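Local coordinates for protein leucine--tRNA ligase (Agrobacterium radiobacter, PDB 5AH5) that probably catalyses the ATP-dependent joining of L-leucine to tRNA(Leu), releasing AMP and diphosphate, as a class I aminoacyl-tRNA synthetase, at residues Gly424-Ile429 and Ile447-His452; Pro187-Asp192 and Ser416-Arg421. One frame throughout, in Å; residues are numbered along the deposited sequence.

The two contacts follow one another along the chain and meet in the same antiparallel sheet, their centres about 15 Å apart. Contact 2 pairs strands 182-191 and 415-419, more than 220 residues apart in sequence; the chain between them includes the editing domain. Contact 1 lays the loop 447-452 against the next strand, 425-432. Ile427 and Ile429 reach from contact 1 to the indole of Trp189 in contact 2, with Ile427 CD1 3.6 Å from Trp189 CD1 and Ile429 CG1 3.8 Å from Trp189 CZ2. The bound leucyl-adenylate analogue lies about 14 Å from Gly424 and about 13 Å from the Ile417 side chain. The side chain of Cys432, a zinc ligand, is about 12 Å from that of Trp189.

Contact 1. Residues Gly424-Ile429 and Ile447-His452; sequences GCPIPI and ILLPDH
On the strand that leads to the zinc ligand Cys432, the ring of Pro426 packs against the loop 447-452. The proline presents its CB-CG-CD side to the carbonyl of Ile447: CG comes closest, 3.1 Å from Ile447 O, while CB and CD of Pro426 each lie 3.5 Å from that oxygen. On one flank Pro426 CB meets Ile447 CG2 at 4.0 Å; this methyl stands anti to the backbone N of Ile447, which sets it beside the carbonyl carbon, so methyl and oxygen both face the ring. On the other flank Leu449 slants across the ring, its CD2 3.8 Å from Pro426 CG. The same methyl lies 3.7 Å from Gly424 O, so CD2 touches both the proline and the carbonyl two residues before it, whereas CD1 meets that oxygen alone. The contact is thus made by apolar groups and carbonyl oxygens, and polar ties come from elsewhere. Gln135 of the helix 128-143 spans both segments, giving its NE2 to Pro426 O and taking the N-H of Ile447 on OE1. Trp468 of the helix 466-469 packs on Ile447 and bonds Leu448 O, while Cys425 pairs through its backbone with Met487 of the strand 486-487.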
ATOM      1  N   GLY B 424     -16.880  12.071  11.154  1.00 26.18           N
ATOM      2  CA  GLY B 424     -15.399  12.035  11.273  1.00 29.33           C
ATOM      3  C   GLY B 424     -14.985  12.494  12.645  1.00 27.98           C
ATOM      4  O   GLY B 424     -15.824  12.895  13.509  1.00 25.85           O
ATOM      5  N   CYS B 425     -13.702  12.512  12.853  1.00 24.60           N
ATOM      6  CA  CYS B 425     -13.157  12.833  14.184  1.00 27.66           C
ATOM      7  C   CYS B 425     -13.279  14.330  14.457  1.00 27.94           C
ATOM      8  O   CYS B 425     -12.718  15.112  13.690  1.00 24.24           O
ATOM      9  CB  CYS B 425     -11.692  12.439  14.224  1.00 30.72           C
ATOM     10  SG  CYS B 425     -10.959  12.638  15.845  1.00 29.95           S
ATOM     11  N   PRO B 426     -13.962  14.756  15.572  1.00 25.69           N
ATOM     12  CA  PRO B 426     -13.988  16.178  15.805  1.00 22.77           C
ATOM     13  C   PRO B 426     -12.639  16.806  15.980  1.00 23.72           C
ATOM     14  O   PRO B 426     -11.727  16.159  16.486  1.00 26.48           O
ATOM     15  CB  PRO B 426     -14.894  16.336  17.066  1.00 26.17           C
ATOM     16  CG  PRO B 426     -15.727  15.107  17.072  1.00 23.63           C
ATOM     17  CD  PRO B 426     -14.822  14.034  16.522  1.00 28.18           C
ATOM     18  N   ILE B 427     -12.491  18.030  15.479  1.00 25.16           N
ATOM     19  CA  ILE B 427     -11.295  18.837  15.627  1.00 27.79           C
ATOM     20  C   ILE B 427     -11.341  19.471  17.043  1.00 33.14           C
ATOM     21  O   ILE B 427     -12.276  20.191  17.328  1.00 27.65           O
ATOM     22  CB  ILE B 427     -11.255  19.874  14.532  1.00 27.78           C
ATOM     23  CG1 ILE B 427     -11.042  19.126  13.197  1.00 30.96           C
ATOM     24  CG2 ILE B 427     -10.169  20.944  14.796  1.00 30.90           C
ATOM     25  CD1 ILE B 427     -10.666  20.014  12.017  1.00 34.52           C
ATOM     26  N   PRO B 428     -10.358  19.150  17.928  1.00 30.25           N
ATOM     27  CA  PRO B 428     -10.409  19.439  19.374  1.00 30.48           C
ATOM     28  C   PRO B 428      -9.907  20.864  19.669  1.00 31.11           C
ATOM     29  O   PRO B 428      -8.897  21.100  20.364  1.00 31.64           O
ATOM     30  CB  PRO B 428      -9.520  18.340  19.961  1.00 27.40           C
ATOM     31  CG  PRO B 428      -8.427  18.259  18.933  1.00 28.52           C
ATOM     32  CD  PRO B 428      -9.176  18.310  17.607  1.00 29.08           C
ATOM     33  N   ILE B 429     -10.609  21.807  19.053  1.00 32.25           N
ATOM     34  CA  ILE B 429     -10.285  23.232  19.073  1.00 30.95           C
ATOM     35  C   ILE B 429     -11.557  24.003  19.472  1.00 32.22           C
ATOM     36  O   ILE B 429     -12.704  23.585  19.163  1.00 31.55           O
ATOM     37  CB  ILE B 429      -9.807  23.682  17.714  1.00 31.85           C
ATOM     38  CG1 ILE B 429      -8.481  22.988  17.377  1.00 33.96           C
ATOM     39  CG2 ILE B 429      -9.632  25.212  17.646  1.00 34.37           C
ATOM     40  CD1 ILE B 429      -7.263  23.572  18.059  1.00 34.89           C
ATOM     41  N   ILE B 447     -13.446  15.007  22.564  1.00 26.99           N
ATOM     42  CA  ILE B 447     -14.665  15.618  22.013  1.00 26.40           C
ATOM     43  C   ILE B 447     -15.331  14.609  21.070  1.00 25.76           C
ATOM     44  O   ILE B 447     -14.819  14.300  19.966  1.00 31.88           O
ATOM     45  CB  ILE B 447     -14.343  16.937  21.308  1.00 27.22           C
ATOM     46  CG1 ILE B 447     -13.635  17.911  22.265  1.00 28.84           C
ATOM     47  CG2 ILE B 447     -15.630  17.562  20.796  1.00 29.58           C
ATOM     48  CD1 ILE B 447     -14.231  17.968  23.660  1.00 30.78           C
ATOM     49  N   LEU B 448     -16.406  14.025  21.541  1.00 24.44           N
ATOM     50  CA  LEU B 448     -17.214  13.109  20.780  1.00 26.53           C
ATOM     51  C   LEU B 448     -18.333  13.803  19.991  1.00 29.57           C
ATOM     52  O   LEU B 448     -18.869  14.820  20.425  1.00 27.48           O
ATOM     53  CB  LEU B 448     -17.836  12.065  21.704  1.00 26.72           C
ATOM     54  CG  LEU B 448     -16.797  11.253  22.500  1.00 27.63           C
ATOM     55  CD1 LEU B 448     -17.574  10.210  23.283  1.00 28.08           C
ATOM     56  CD2 LEU B 448     -15.778  10.599  21.527  1.00 26.42           C
ATOM     57  N   LEU B 449     -18.729  13.160  18.887  1.00 26.58           N
ATOM     58  CA  LEU B 449     -19.833  13.620  18.102  1.00 27.10           C
ATOM     59  C   LEU B 449     -21.101  13.638  18.901  1.00 25.73           C
ATOM     60  O   LEU B 449     -21.314  12.710  19.657  1.00 25.52           O
ATOM     61  CB  LEU B 449     -20.073  12.679  16.927  1.00 23.55           C
ATOM     62  CG  LEU B 449     -19.010  12.768  15.835  1.00 24.93           C
ATOM     63  CD1 LEU B 449     -19.249  11.695  14.789  1.00 26.54           C
ATOM     64  CD2 LEU B 449     -18.894  14.146  15.237  1.00 23.63           C
ATOM     65  N   PRO B 450     -22.043  14.554  18.579  1.00 25.54           N
ATOM     66  CA  PRO B 450     -23.373  14.377  19.197  1.00 27.22           C
ATOM     67  C   PRO B 450     -24.033  13.151  18.578  1.00 28.50           C
ATOM     68  O   PRO B 450     -23.731  12.870  17.426  1.00 30.63           O
ATOM     69  CB  PRO B 450     -24.126  15.675  18.784  1.00 26.90           C
ATOM     70  CG  PRO B 450     -23.503  16.069  17.506  1.00 28.08           C
ATOM     71  CD  PRO B 450     -22.043  15.639  17.572  1.00 28.92           C
ATOM     72  N   ASP B 451     -24.884  12.411  19.292  1.00 29.56           N
ATOM     73  CA  ASP B 451     -25.565  11.271  18.699  1.00 31.61           C
ATOM     74  C   ASP B 451     -26.478  11.562  17.514  1.00 39.65           C
ATOM     75  O   ASP B 451     -26.634  10.682  16.654  1.00 34.72           O
ATOM     76  CB  ASP B 451     -26.396  10.494  19.704  1.00 36.29           C
ATOM     77  CG  ASP B 451     -25.548   9.567  20.566  1.00 41.00           C
ATOM     78  OD1 ASP B 451     -24.341   9.813  20.662  1.00 41.86           O
ATOM     79  OD2 ASP B 451     -26.106   8.636  21.175  1.00 53.22           O
ATOM     80  N   HIS B 452     -27.087  12.754  17.470  1.00 38.79           N
ATOM     81  CA  HIS B 452     -28.084  13.090  16.437  1.00 43.07           C
ATOM     82  C   HIS B 452     -27.389  13.907  15.422  1.00 39.97           C
ATOM     83  O   HIS B 452     -26.478  14.632  15.730  1.00 34.60           O
ATOM     84  CB  HIS B 452     -29.351  13.768  17.021  1.00 47.56           C
ATOM     85  CG  HIS B 452     -30.182  12.809  17.815  1.00 55.77           C
ATOM     86  ND1 HIS B 452     -30.196  12.799  19.191  1.00 60.92           N
ATOM     87  CD2 HIS B 452     -30.907  11.731  17.429  1.00 59.99           C
ATOM     88  CE1 HIS B 452     -30.963  11.808  19.617  1.00 57.62           C
ATOM     89  NE2 HIS B 452     -31.394  11.137  18.568  1.00 58.62           N
TER

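Contact 2. Residues Pro187-Asp192 and Ser416-Arg421; sequences PQWFVD and SISRQR
Gln188 and Trp189 meet Ser418 where the antiparallel strands 182-191 and 415-419 join, a pairing of strands far apart in sequence, consistent with an editing domain inserted into the catalytic core of a leucyl-tRNA synthetase. The Gln188 chain bends at chi2 (-70°) and brings OE1 to two donors: Ser418 OG at 2.7 Å, tilted from the carbonyl plane, and Gln420 NE2 in a weak bond of 3.0 Å. The two amides arrive from opposite directions with their planes nearly perpendicular, 87° apart. Gln420 NE2 also bonds Asp485, and its OE1 takes the N-H of Val163. Next along the strand, Trp189 N donates an almost straight bond of 2.7 Å to Ser418 OG, so this hydroxyl accepts from Trp189 while giving its proton to Gln188. Trp189 O receives Ile417 N at 3.1 Å, from above the carbonyl plane, and the CA-H of Ser416. The indole meets Ser418 CB at its edge, while NE1 turns to Asp483. Phe190 and Ser416 form a non-hydrogen-bonded pair with side chains on the same face of the sheet; Phe190 CE1 approaches Ser416 OG obliquely at 3.5 Å. Val191 CG2 packs on Ile417 CG2 at 3.9 Å. The Arg419 guanidinium, salt-bridged through NE to Asp488, folds back on its own strand: NH2 bonds Ser416 O at 2.7 Å, and NH1 bonds Ser418 O at 2.9 Å.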
ATOM      1  N   PRO B 187     -11.320  29.598   5.663  1.00 47.59           N
ATOM      2  CA  PRO B 187     -10.366  29.199   6.722  1.00 44.85           C
ATOM      3  C   PRO B 187     -10.472  27.700   6.988  1.00 43.52           C
ATOM      4  O   PRO B 187     -11.593  27.175   7.204  1.00 42.09           O
ATOM      5  CB  PRO B 187     -10.787  30.026   7.955  1.00 49.88           C
ATOM      6  CG  PRO B 187     -11.818  30.990   7.479  1.00 50.68           C
ATOM      7  CD  PRO B 187     -12.404  30.459   6.184  1.00 48.16           C
ATOM      8  N   GLN B 188      -9.338  27.005   6.893  1.00 35.71           N
ATOM      9  CA  GLN B 188      -9.342  25.556   6.959  1.00 36.36           C
ATOM     10  C   GLN B 188      -8.103  25.098   7.690  1.00 36.01           C
ATOM     11  O   GLN B 188      -7.134  25.892   7.886  1.00 34.19           O
ATOM     12  CB  GLN B 188      -9.361  24.966   5.561  1.00 36.19           C
ATOM     13  CG  GLN B 188     -10.605  25.234   4.754  1.00 38.69           C
ATOM     14  CD  GLN B 188     -11.843  24.514   5.238  1.00 41.20           C
ATOM     15  OE1 GLN B 188     -11.818  23.367   5.690  1.00 36.60           O
ATOM     16  NE2 GLN B 188     -12.957  25.195   5.123  1.00 43.61           N
ATOM     17  N   TRP B 189      -8.149  23.829   8.120  1.00 31.01           N
ATOM     18  CA  TRP B 189      -7.014  23.201   8.767  1.00 29.95           C
ATOM     19  C   TRP B 189      -6.176  22.450   7.731  1.00 30.79           C
ATOM     20  O   TRP B 189      -6.725  21.841   6.772  1.00 29.34           O
ATOM     21  CB  TRP B 189      -7.445  22.267   9.907  1.00 28.80           C
ATOM     22  CG  TRP B 189      -8.054  23.035  11.042  1.00 30.41           C
ATOM     23  CD1 TRP B 189      -9.365  23.270  11.236  1.00 30.33           C
ATOM     24  CD2 TRP B 189      -7.367  23.650  12.138  1.00 30.71           C
ATOM     25  NE1 TRP B 189      -9.552  23.990  12.370  1.00 34.44           N
ATOM     26  CE2 TRP B 189      -8.342  24.247  12.946  1.00 34.62           C
ATOM     27  CE3 TRP B 189      -6.019  23.766  12.502  1.00 31.20           C
ATOM     28  CZ2 TRP B 189      -8.021  24.946  14.121  1.00 33.93           C
ATOM     29  CZ3 TRP B 189      -5.680  24.422  13.621  1.00 32.62           C
ATOM     30  CH2 TRP B 189      -6.692  25.043  14.447  1.00 34.37           C
ATOM     31  N   PHE B 190      -4.862  22.492   7.967  1.00 32.03           N
ATOM     32  CA  PHE B 190      -3.839  21.949   7.090  1.00 32.85           C
ATOM     33  C   PHE B 190      -2.749  21.276   7.912  1.00 36.08           C
ATOM     34  O   PHE B 190      -2.549  21.618   9.107  1.00 30.28           O
ATOM     35  CB  PHE B 190      -3.150  23.086   6.347  1.00 33.28           C
ATOM     36  CG  PHE B 190      -4.037  23.807   5.421  1.00 33.37           C
ATOM     37  CD1 PHE B 190      -4.209  23.370   4.128  1.00 35.14           C
ATOM     38  CD2 PHE B 190      -4.721  24.948   5.844  1.00 35.39           C
ATOM     39  CE1 PHE B 190      -5.051  24.065   3.257  1.00 38.20           C
ATOM     40  CE2 PHE B 190      -5.537  25.625   4.999  1.00 35.23           C
ATOM     41  CZ  PHE B 190      -5.708  25.189   3.695  1.00 37.06           C
ATOM     42  N   VAL B 191      -2.030  20.348   7.276  1.00 37.67           N
ATOM     43  CA  VAL B 191      -0.751  19.866   7.799  1.00 34.81           C
ATOM     44  C   VAL B 191       0.361  20.243   6.829  1.00 35.84           C
ATOM     45  O   VAL B 191       0.217  20.106   5.608  1.00 32.11           O
ATOM     46  CB  VAL B 191      -0.694  18.362   8.027  1.00 38.31           C
ATOM     47  CG1 VAL B 191       0.318  18.063   9.124  1.00 36.75           C
ATOM     48  CG2 VAL B 191      -2.053  17.786   8.365  1.00 34.18           C
ATOM     49  N   ASP B 192       1.475  20.726   7.381  1.00 35.87           N
ATOM     50  CA  ASP B 192       2.593  21.212   6.577  1.00 37.53           C
ATOM     51  C   ASP B 192       3.449  20.054   6.022  1.00 33.88           C
ATOM     52  O   ASP B 192       4.556  19.840   6.438  1.00 35.71           O
ATOM     53  CB  ASP B 192       3.451  22.142   7.430  1.00 36.40           C
ATOM     54  CG  ASP B 192       4.495  22.898   6.625  1.00 38.09           C
ATOM     55  OD1 ASP B 192       4.551  22.784   5.377  1.00 46.12           O
ATOM     56  OD2 ASP B 192       5.272  23.610   7.257  1.00 41.26           O
ATOM     57  N   SER B 416      -5.042  19.728   3.269  1.00 35.59           N
ATOM     58  CA  SER B 416      -6.346  20.036   3.891  1.00 34.07           C
ATOM     59  C   SER B 416      -6.934  18.827   4.553  1.00 31.43           C
ATOM     60  O   SER B 416      -7.261  17.857   3.855  1.00 34.09           O
ATOM     61  CB  SER B 416      -7.442  20.386   2.874  1.00 34.13           C
ATOM     62  OG  SER B 416      -7.066  21.453   2.105  1.00 46.34           O
ATOM     63  N   ILE B 417      -7.185  18.942   5.846  1.00 27.51           N
ATOM     64  CA  ILE B 417      -7.770  17.886   6.670  1.00 29.08           C
ATOM     65  C   ILE B 417      -9.141  18.173   7.241  1.00 30.40           C
ATOM     66  O   ILE B 417      -9.829  17.244   7.664  1.00 31.59           O
ATOM     67  CB  ILE B 417      -6.813  17.407   7.786  1.00 29.18           C
ATOM     68  CG1 ILE B 417      -6.340  18.556   8.691  1.00 30.42           C
ATOM     69  CG2 ILE B 417      -5.618  16.740   7.124  1.00 32.98           C
ATOM     70  CD1 ILE B 417      -5.722  18.110  10.007  1.00 31.84           C
ATOM     71  N   SER B 418      -9.561  19.424   7.218  1.00 30.26           N
ATOM     72  CA  SER B 418     -10.873  19.782   7.719  1.00 29.31           C
ATOM     73  C   SER B 418     -11.976  19.541   6.693  1.00 29.11           C
ATOM     74  O   SER B 418     -11.865  19.909   5.528  1.00 30.97           O
ATOM     75  CB  SER B 418     -10.895  21.198   8.302  1.00 27.59           C
ATOM     76  OG  SER B 418     -10.225  22.164   7.515  1.00 28.54           O
ATOM     77  N   ARG B 419     -13.022  18.879   7.158  1.00 25.84           N
ATOM     78  CA  ARG B 419     -14.122  18.458   6.332  1.00 27.58           C
ATOM     79  C   ARG B 419     -15.425  18.988   6.940  1.00 27.27           C
ATOM     80  O   ARG B 419     -15.619  18.877   8.140  1.00 27.26           O
ATOM     81  CB  ARG B 419     -14.130  16.921   6.257  1.00 27.84           C
ATOM     82  CG  ARG B 419     -12.810  16.391   5.698  1.00 31.16           C
ATOM     83  CD  ARG B 419     -12.696  16.714   4.222  1.00 30.93           C
ATOM     84  NE  ARG B 419     -11.444  16.175   3.693  1.00 30.03           N
ATOM     85  CZ  ARG B 419     -10.335  16.856   3.571  1.00 32.30           C
ATOM     86  NH1 ARG B 419     -10.286  18.155   3.885  1.00 31.70           N
ATOM     87  NH2 ARG B 419      -9.247  16.238   3.111  1.00 34.52           N
ATOM     88  N   GLN B 420     -16.335  19.484   6.108  1.00 26.30           N
ATOM     89  CA  GLN B 420     -17.643  20.032   6.595  1.00 27.43           C
ATOM     90  C   GLN B 420     -18.603  18.905   6.608  1.00 28.21           C
ATOM     91  O   GLN B 420     -19.642  18.887   5.935  1.00 27.73           O
ATOM     92  CB  GLN B 420     -18.156  21.231   5.769  1.00 25.56           C
ATOM     93  CG  GLN B 420     -17.181  22.450   5.749  1.00 26.00           C
ATOM     94  CD  GLN B 420     -15.811  22.125   5.067  1.00 30.14           C
ATOM     95  OE1 GLN B 420     -15.822  21.605   3.981  1.00 28.54           O
ATOM     96  NE2 GLN B 420     -14.674  22.401   5.713  1.00 29.38           N
ATOM     97  N   ARG B 421     -18.287  17.954   7.459  1.00 28.45           N
ATOM     98  CA  ARG B 421     -19.031  16.694   7.524  1.00 28.50           C
ATOM     99  C   ARG B 421     -19.214  16.265   8.970  1.00 25.31           C
ATOM    100  O   ARG B 421     -18.383  16.555   9.768  1.00 24.04           O
ATOM    101  CB  ARG B 421     -18.175  15.656   6.798  1.00 28.95           C
ATOM    102  CG  ARG B 421     -18.299  15.803   5.311  1.00 33.12           C
ATOM    103  CD  ARG B 421     -19.437  14.874   5.031  1.00 35.97           C
ATOM    104  NE  ARG B 421     -19.775  14.998   3.710  1.00 40.00           N
ATOM    105  CZ  ARG B 421     -20.245  14.013   2.952  1.00 34.26           C
ATOM    106  NH1 ARG B 421     -20.537  12.789   3.399  1.00 35.62           N
ATOM    107  NH2 ARG B 421     -20.461  14.329   1.723  1.00 32.01           N
TER